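Local structure of LPXTG-motif cell wall anchor domain protein (Mobiluncus mulieris, 5U5O) at residues A[49-53]-A[54-58]; A[78-82]-A[83-87]; A[86-89]-A[90-94]; A[186-189]-A[190-193]. The protein probably mediates adhesion as part of a giant cell-wall-anchored bacterial surface protein, this piece comprising two domains carrying intramolecular disulfide, isopeptide and ester cross-links. All blocks are in the same frame, centred on the assembly; numbering follows the deposited sequence. Where two conformers were deposited one is given.

Contact 1: residues A[49-53]-A[54-58]; sequences QLYEQ and SVAGD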
# COMPACT_ATOMS: atom_id res chain seq x y z
N GLN A 49 -11.72 16.89 -0.21
CA GLN A 49 -12.07 15.47 -0.17
C GLN A 49 -10.87 14.65 -0.54
O GLN A 49 -10.08 15.03 -1.39
CB GLN A 49 -13.22 15.12 -1.12
CG GLN A 49 -14.44 16.00 -1.01
CD GLN A 49 -14.30 17.31 -1.78
OE1 GLN A 49 -13.76 17.34 -2.90
NE2 GLN A 49 -14.79 18.40 -1.20
N LEU A 50 -10.77 13.48 0.10
CA LEU A 50 -9.74 12.50 -0.18
C LEU A 50 -10.35 11.31 -0.91
O LEU A 50 -11.35 10.75 -0.46
CB LEU A 50 -9.13 12.01 1.15
CG LEU A 50 -7.93 11.09 1.01
CD1 LEU A 50 -6.72 11.80 0.44
CD2 LEU A 50 -7.61 10.50 2.38
N TYR A 51 -9.71 10.91 -2.01
CA TYR A 51 -10.17 9.79 -2.82
C TYR A 51 -9.02 8.85 -3.16
O TYR A 51 -7.88 9.28 -3.26
CB TYR A 51 -10.67 10.30 -4.17
CG TYR A 51 -11.90 11.16 -4.14
CD1 TYR A 51 -13.16 10.60 -4.05
CD2 TYR A 51 -11.80 12.56 -4.29
CE1 TYR A 51 -14.30 11.38 -4.07
CE2 TYR A 51 -12.94 13.35 -4.31
CZ TYR A 51 -14.18 12.76 -4.19
OH TYR A 51 -15.33 13.49 -4.19
N GLU A 52 -9.34 7.57 -3.35
CA GLU A 52 -8.45 6.69 -4.09
C GLU A 52 -8.51 7.14 -5.57
O GLU A 52 -9.59 7.50 -6.08
CB GLU A 52 -8.83 5.21 -3.89
CG GLU A 52 -7.91 4.22 -4.58
CD GLU A 52 -8.24 4.00 -6.05
OE1 GLU A 52 -9.43 3.95 -6.40
OE2 GLU A 52 -7.29 3.90 -6.86
N GLN A 53 -7.35 7.16 -6.22
CA GLN A 53 -7.18 7.84 -7.51
C GLN A 53 -8.11 7.34 -8.62
O GLN A 53 -8.65 8.15 -9.37
CB GLN A 53 -5.73 7.76 -7.98
CG GLN A 53 -5.44 8.59 -9.23
CD GLN A 53 -4.03 8.37 -9.75
OE1 GLN A 53 -3.54 7.24 -9.77
NE2 GLN A 53 -3.38 9.44 -10.18
N SER A 54 -8.29 6.02 -8.72
CA SER A 54 -9.15 5.45 -9.78
C SER A 54 -10.63 5.88 -9.73
O SER A 54 -11.31 5.87 -10.76
CB SER A 54 -9.07 3.91 -9.81
OG SER A 54 -9.97 3.31 -8.89
N VAL A 55 -11.11 6.26 -8.54
CA VAL A 55 -12.49 6.77 -8.37
C VAL A 55 -12.53 8.26 -7.96
O VAL A 55 -13.53 8.73 -7.39
CB VAL A 55 -13.30 5.89 -7.39
CG1 VAL A 55 -13.48 4.49 -7.97
CG2 VAL A 55 -12.67 5.82 -6.00
N ALA A 56 -11.46 8.99 -8.26
CA ALA A 56 -11.33 10.37 -7.79
C ALA A 56 -12.43 11.23 -8.39
O ALA A 56 -12.64 11.21 -9.60
CB ALA A 56 -9.95 10.93 -8.13
N GLY A 57 -13.17 11.93 -7.53
CA GLY A 57 -14.28 12.79 -7.94
C GLY A 57 -15.66 12.14 -7.93
O GLY A 57 -16.66 12.84 -8.08
N ASP A 58 -15.71 10.82 -7.74
CA ASP A 58 -16.98 10.08 -7.71
C ASP A 58 -17.66 10.31 -6.37
O ASP A 58 -17.15 9.91 -5.32
CB ASP A 58 -16.76 8.57 -7.93
CG ASP A 58 -16.10 8.25 -9.28
OD1 ASP A 58 -15.88 9.16 -10.11
OD2 ASP A 58 -15.79 7.05 -9.50
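Tyr51 lays one face of its ring on the peptide between Ala56 and Gly57, five to six residues further on. A chi1 of -65°, with CG beside the backbone N, sets the ring along this peptide. Gly57 N sits over the centre of the ring, 3.3 Å above its plane, and Gly57 CA makes a CH-pi contact 4.0 Å from the centroid. The course of the backbone separately places Tyr51 CB 3.7 Å from Ala56 CA; the small alanine lets the main chain come this close. Gly57 occupies the third position of a type II turn, Val55 to Asp58, where its positive phi of 93° favours glycine.

The polar grip comes from Glu52, whose chain folds back at chi2 so that both carboxylate oxygens meet Ser54. Ser54 OG donates to the syn lone pair of Glu52 OE1 at 2.6 Å. Ser54 N reaches Glu52 OE2 at 3.0 Å from above the carboxylate plane, nearly straight at 167°. Two bonds thus fix the rotation of the carboxylate.

Backbone bonds tighten the bend: Val55 N donates to Glu52 O at 3.1 Å, and Ala56 N to Gln53 O, also at 3.1 Å.

The bend ends strand 43-52 and starts the connection to strand 64-71. Strand 118-127 lies alongside: Tyr123 meets the Tyr51 ring edge-to-face, and Val121 and Tyr123 pack on Ala56.

Contact 2: residues A[78-82]-A[83-87]; sequences KPATE and VEKTK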
# COMPACT_ATOMS: atom_id res chain seq x y z
N LYS A 78 1.83 33.94 1.46
CA LYS A 78 3.07 33.19 1.32
C LYS A 78 3.64 33.37 -0.07
O LYS A 78 2.91 33.64 -1.02
CB LYS A 78 2.83 31.70 1.57
CG LYS A 78 2.29 31.36 2.96
CD LYS A 78 3.31 31.69 4.04
CE LYS A 78 2.74 31.48 5.44
NZ LYS A 78 1.76 32.52 5.91
N PRO A 79 4.96 33.25 -0.23
CA PRO A 79 5.54 33.36 -1.57
C PRO A 79 5.04 32.30 -2.52
O PRO A 79 4.93 31.12 -2.18
CB PRO A 79 7.04 33.17 -1.32
CG PRO A 79 7.23 33.45 0.12
CD PRO A 79 5.99 32.95 0.78
N ALA A 80 4.74 32.74 -3.75
CA ALA A 80 4.28 31.83 -4.77
C ALA A 80 5.40 30.91 -5.21
O ALA A 80 6.56 31.30 -5.27
CB ALA A 80 3.77 32.61 -5.97
N THR A 81 5.03 29.68 -5.54
CA THR A 81 5.97 28.75 -6.16
C THR A 81 6.11 29.09 -7.63
O THR A 81 5.28 29.79 -8.21
CB THR A 81 5.48 27.30 -6.07
OG1 THR A 81 4.32 27.13 -6.89
CG2 THR A 81 5.21 26.90 -4.64
N GLU A 82 7.14 28.52 -8.25
CA GLU A 82 7.38 28.74 -9.68
C GLU A 82 6.24 28.16 -10.49
O GLU A 82 5.82 28.79 -11.48
CB GLU A 82 8.73 28.17 -10.12
CG GLU A 82 9.94 28.77 -9.41
CD GLU A 82 9.97 30.29 -9.43
OE1 GLU A 82 9.95 30.86 -10.54
OE2 GLU A 82 10.02 30.90 -8.33
N VAL A 83 5.70 27.01 -10.10
CA VAL A 83 4.54 26.42 -10.76
C VAL A 83 3.31 27.35 -10.70
O VAL A 83 2.63 27.57 -11.70
CB VAL A 83 4.24 25.01 -10.20
CG1 VAL A 83 2.84 24.52 -10.54
CG2 VAL A 83 5.29 24.02 -10.70
N GLU A 84 3.05 27.90 -9.53
CA GLU A 84 1.97 28.86 -9.36
C GLU A 84 2.16 30.09 -10.25
O GLU A 84 1.19 30.56 -10.89
CB GLU A 84 1.84 29.26 -7.90
CG GLU A 84 1.26 28.12 -7.06
CD GLU A 84 1.44 28.28 -5.55
OE1 GLU A 84 2.24 29.13 -5.13
OE2 GLU A 84 0.76 27.52 -4.78
N LYS A 85 3.36 30.65 -10.26
CA LYS A 85 3.63 31.83 -11.10
C LYS A 85 3.49 31.52 -12.59
O LYS A 85 2.95 32.35 -13.37
CB LYS A 85 5.00 32.44 -10.80
CG LYS A 85 5.03 33.06 -9.42
CD LYS A 85 6.37 33.69 -9.06
CE LYS A 85 7.47 32.67 -8.90
NZ LYS A 85 8.65 33.33 -8.26
N THR A 86 3.93 30.34 -13.01
CA THR A 86 3.78 29.93 -14.41
C THR A 86 2.31 29.90 -14.85
O THR A 86 1.98 30.37 -15.95
CB THR A 86 4.43 28.55 -14.62
OG1 THR A 86 5.84 28.67 -14.40
CG2 THR A 86 4.19 28.01 -16.00
N LYS A 87 1.44 29.38 -13.98
CA LYS A 87 0.01 29.26 -14.27
C LYS A 87 -0.75 30.58 -14.15
O LYS A 87 -1.52 30.92 -15.04
CB LYS A 87 -0.62 28.22 -13.33
CG LYS A 87 -0.25 26.77 -13.60
CD LYS A 87 -0.65 25.88 -12.43
CE LYS A 87 -0.26 24.41 -12.59
NZ LYS A 87 -1.05 23.73 -13.67
O HOH W 1 7.86 33.79 -5.43
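Ala80 turns its methyl group towards the helix that follows, where CB packs 3.7 Å from Lys85 CG. Such a small side chain allows the incoming loop to run close beside the first turn. Ala80 O accepts from a water that in turn accepts from Lys85 NZ, a bridge between the loop and the lysine's end.

Thr81 is the N-cap. Its OG1, placed between backbone N and carbonyl carbon (chi1 68°), points at the open end of the helix and accepts from Glu84 N at 3.0 Å. Glu84 replies: its OE1 takes Thr81 N at 2.9 Å, almost straight at 170°, though the donor stands 36° out of the carboxylate plane. This reciprocal pair is a capping box, and threonine and glutamate suit it because one hydroxyl and one carboxylate each satisfy an amide at the helix start. Thr81 O then accepts from Lys85 N at 2.9 Å, the first regular helical bond.

The Glu82 and Lys85 side chains run alongside each other in the same direction, and a salt bridge joins Glu82 OE2 to Lys85 NZ at 2.8 Å. The Glu82 carbonyl is gripped twice: Thr86 N and Thr86 OG1, each 2.9 Å from Glu82 O, arrive from opposite faces of the carbonyl plane.

The cap sits between the edge strand 77-78 and helix 82-88. From the helix, Glu84 reaches strand 26-36, where OE1 pairs with Arg34 and OE2 bonds to Tyr36 OH, while Ala80 and Glu84 rest on Val94 of strand 94-104.

Contact 3: residues A[86-89]-A[90-94]; sequences TKYG and EDVKV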
# COMPACT_ATOMS: atom_id res chain seq x y z
N THR A 86 3.93 30.34 -13.01
CA THR A 86 3.78 29.93 -14.41
C THR A 86 2.31 29.90 -14.85
O THR A 86 1.98 30.37 -15.95
CB THR A 86 4.43 28.55 -14.62
OG1 THR A 86 5.84 28.67 -14.40
CG2 THR A 86 4.19 28.01 -16.00
N LYS A 87 1.44 29.38 -13.98
CA LYS A 87 0.01 29.26 -14.27
C LYS A 87 -0.75 30.58 -14.15
O LYS A 87 -1.52 30.92 -15.04
CB LYS A 87 -0.62 28.22 -13.33
CG LYS A 87 -0.25 26.77 -13.60
CD LYS A 87 -0.65 25.88 -12.43
CE LYS A 87 -0.26 24.41 -12.59
NZ LYS A 87 -1.05 23.73 -13.67
N TYR A 88 -0.54 31.30 -13.06
CA TYR A 88 -1.36 32.43 -12.66
C TYR A 88 -0.73 33.78 -12.90
O TYR A 88 -1.43 34.80 -12.84
CB TYR A 88 -1.73 32.32 -11.17
CG TYR A 88 -2.63 31.17 -10.89
CD1 TYR A 88 -4.00 31.28 -11.06
CD2 TYR A 88 -2.12 29.96 -10.39
CE1 TYR A 88 -4.84 30.21 -10.80
CE2 TYR A 88 -2.95 28.88 -10.16
CZ TYR A 88 -4.31 29.02 -10.35
OH TYR A 88 -5.17 27.99 -10.10
N GLY A 89 0.57 33.80 -13.21
CA GLY A 89 1.31 35.04 -13.40
C GLY A 89 2.30 35.30 -12.29
O GLY A 89 2.07 34.92 -11.14
N GLU A 90 3.38 36.00 -12.61
CA GLU A 90 4.46 36.23 -11.65
C GLU A 90 4.02 37.06 -10.46
O GLU A 90 4.62 36.96 -9.39
CB GLU A 90 5.69 36.83 -12.35
CG GLU A 90 6.46 35.75 -13.10
CD GLU A 90 7.87 36.13 -13.53
OE1 GLU A 90 8.14 37.34 -13.72
OE2 GLU A 90 8.70 35.21 -13.69
N ASP A 91 2.96 37.85 -10.63
CA ASP A 91 2.39 38.67 -9.56
C ASP A 91 1.23 38.02 -8.80
O ASP A 91 0.57 38.71 -8.03
CB ASP A 91 1.94 40.04 -10.12
CG ASP A 91 0.74 39.96 -11.04
OD1 ASP A 91 0.31 38.85 -11.41
OD2 ASP A 91 0.24 41.03 -11.47
N VAL A 92 1.00 36.72 -9.00
CA VAL A 92 -0.06 36.05 -8.23
C VAL A 92 0.12 36.23 -6.72
O VAL A 92 1.23 36.13 -6.22
CB VAL A 92 -0.18 34.55 -8.61
CG1 VAL A 92 1.06 33.75 -8.22
CG2 VAL A 92 -1.42 33.93 -8.01
N LYS A 93 -0.98 36.55 -6.05
CA LYS A 93 -0.99 36.70 -4.61
C LYS A 93 -1.52 35.39 -4.04
O LYS A 93 -2.62 34.95 -4.34
CB LYS A 93 -1.85 37.88 -4.17
CG LYS A 93 -1.22 39.21 -4.61
CD LYS A 93 -2.09 40.41 -4.26
CE LYS A 93 -1.59 41.69 -4.91
NZ LYS A 93 -0.30 42.16 -4.33
N VAL A 94 -0.72 34.77 -3.16
CA VAL A 94 -1.01 33.43 -2.58
C VAL A 94 -1.23 33.55 -1.08
O VAL A 94 -0.43 34.18 -0.41
CB VAL A 94 0.11 32.43 -2.87
CG1 VAL A 94 -0.30 31.03 -2.40
CG2 VAL A 94 0.47 32.41 -4.34
O HOH W 2 -1.78 36.89 -11.05
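Tyr88 offers its CB, more than its ring, to Val92: Val92 CG2 lies 3.6 Å from Tyr88 CB and comes to the ring obliquely at CG. The branched valine serves two neighbours at once. Its chi1 of 66° puts CG1 between the backbone N and the carbonyl carbon, 3.3 Å from Gly89 O, and leaves CG2 opposite the backbone N, against the tyrosine.

Gly89 O is also the acceptor for Val92 N, at 3.0 Å, with the donor well above the carbonyl plane. Between them the chain turns through Glu90 and Asp91, both exposed. Asp91 folds its carboxylate back so that OD1 accepts from a water, 2.9 Å away, which also donates to Tyr88 O. The water links the last turn of the helix to the loop, and Asp91 OD2 forms a salt bridge with Lys1. Val92 is buried against Tyr36 of strand 26-36, a place for a branched apolar residue, and the Tyr88 ring meets the Tyr36 ring.

Gly89 leaves the helix with a positive phi of 110°, a conformation that favours glycine. The whole is a glycine-terminated helix end, running straight into a type I beta turn from Gly89 to Val92 that redirects the chain towards strand 94-104.

Contact 4: residues A[186-189]-A[190-193]; sequences KVAR and PEAS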
# COMPACT_ATOMS: atom_id res chain seq x y z
N LYS A 186 21.36 -42.79 -7.17
CA LYS A 186 21.71 -42.69 -8.57
C LYS A 186 22.55 -41.46 -8.92
O LYS A 186 22.91 -41.25 -10.09
CB LYS A 186 20.43 -42.67 -9.39
CG LYS A 186 19.52 -43.86 -9.17
CD LYS A 186 20.21 -45.19 -9.41
CE LYS A 186 19.22 -46.33 -9.45
NZ LYS A 186 18.39 -46.41 -8.21
N VAL A 187 22.79 -40.61 -7.93
CA VAL A 187 23.69 -39.47 -8.03
C VAL A 187 24.49 -39.39 -6.76
O VAL A 187 24.13 -40.00 -5.74
CB VAL A 187 22.94 -38.12 -8.21
CG1 VAL A 187 22.26 -38.03 -9.58
CG2 VAL A 187 21.95 -37.86 -7.07
N ALA A 188 25.56 -38.59 -6.80
CA ALA A 188 26.31 -38.29 -5.57
C ALA A 188 25.45 -37.38 -4.69
O ALA A 188 24.80 -36.45 -5.17
CB ALA A 188 27.62 -37.61 -5.90
N ARG A 189 25.47 -37.66 -3.39
CA ARG A 189 24.68 -36.89 -2.44
C ARG A 189 24.80 -35.36 -2.59
O ARG A 189 23.78 -34.69 -2.63
CB ARG A 189 24.98 -37.35 -1.01
CG ARG A 189 24.14 -36.68 0.06
CD ARG A 189 24.42 -37.26 1.43
NE ARG A 189 23.60 -36.56 2.40
CZ ARG A 189 23.35 -36.99 3.65
NH1 ARG A 189 23.85 -38.14 4.12
NH2 ARG A 189 22.57 -36.25 4.42
N PRO A 190 26.03 -34.80 -2.70
CA PRO A 190 26.15 -33.33 -2.78
C PRO A 190 25.72 -32.77 -4.14
O PRO A 190 25.62 -31.55 -4.29
CB PRO A 190 27.63 -33.04 -2.56
CG PRO A 190 28.25 -34.33 -2.16
CD PRO A 190 27.34 -35.46 -2.51
N GLU A 191 25.47 -33.64 -5.12
CA GLU A 191 24.99 -33.21 -6.43
C GLU A 191 23.49 -33.36 -6.60
O GLU A 191 22.92 -32.87 -7.58
CB GLU A 191 25.72 -33.97 -7.53
CG GLU A 191 27.20 -33.65 -7.62
CD GLU A 191 27.48 -32.17 -7.83
OE1 GLU A 191 26.69 -31.49 -8.52
OE2 GLU A 191 28.50 -31.69 -7.29
N ALA A 192 22.81 -33.97 -5.64
CA ALA A 192 21.38 -34.13 -5.73
C ALA A 192 20.75 -32.73 -5.76
O ALA A 192 21.17 -31.83 -5.04
CB ALA A 192 20.84 -34.92 -4.55
N SER A 193 19.75 -32.58 -6.63
CA SER A 193 19.10 -31.32 -6.87
C SER A 193 17.60 -31.45 -6.69
O SER A 193 16.97 -32.28 -7.34
CB SER A 193 19.40 -30.90 -8.30
OG SER A 193 18.70 -29.74 -8.69
O HOH W 3 22.68 -31.97 -2.74
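Backbone torsions of -48° and -48° at Arg189 start a tight 3-10 turn, which Pro190 and Glu191 carry on, and this turn brings the carbonyls of Ala188 and Arg189 to the amides of Glu191 and Ala192. Two successive i to i+3 bonds result, the 3-10 pattern. Glu191 N donates to Ala188 O at 2.9 Å, and Ala192 N to Arg189 O at 3.2 Å; both donors stand well above the carbonyl planes.

Proline fits the second position of the turn Arg189 to Ala192, where its ring holds phi near -74° and no N-H is needed. Pro190 CD packs 4.0 Å from Ala188 CB, apolar against apolar, at an exposed corner. Arg189, with CG anti to the backbone N, stretches away fully extended to NE, where it forms a salt bridge with Glu213, while its side chain touches Trp180; a long side chain with a charged end suits a turn whose acidic partner lies away from it.

Ala192 is the buried member, and its small methyl fits between Trp180 and Gln240 of helix 234-241. Val187 CG2 also approaches Ala192 CB, at 4.0 Å, but this contact depends on which of the two deposited conformers of Val187 is taken. The turn belongs to the loop that links the long strand 150-178 to strand 193-200 in the second domain, of the DUF5979 family. A water lies between two of its carbonyl oxygens, 2.9 Å from Arg189 O and 2.8 Å from Ala192 O.

Overall arrangement
Contacts 2 and 3 are two ends of one helix, 82-88, with centres about 5 Å apart and Thr86 and Lys87 in common. They meet directly where Ala80 CB packs on Val92 CG1 and Val94 CG2, each at 3.7 Å, and where Lys78 N lies 3.0 Å from Val94 O, probably a hydrogen bond. Contact 1 belongs to the same T-Q ester bond domain but to another sheet, its centre about 26 Å from that of contact 2. Contact 4 is in the DUF5979 domain beyond the chain's centre, about 58 Å from contact 1 and 74 Å from contact 3, centre to centre. All four shape connections next to strands of this elongated adhesin fragment.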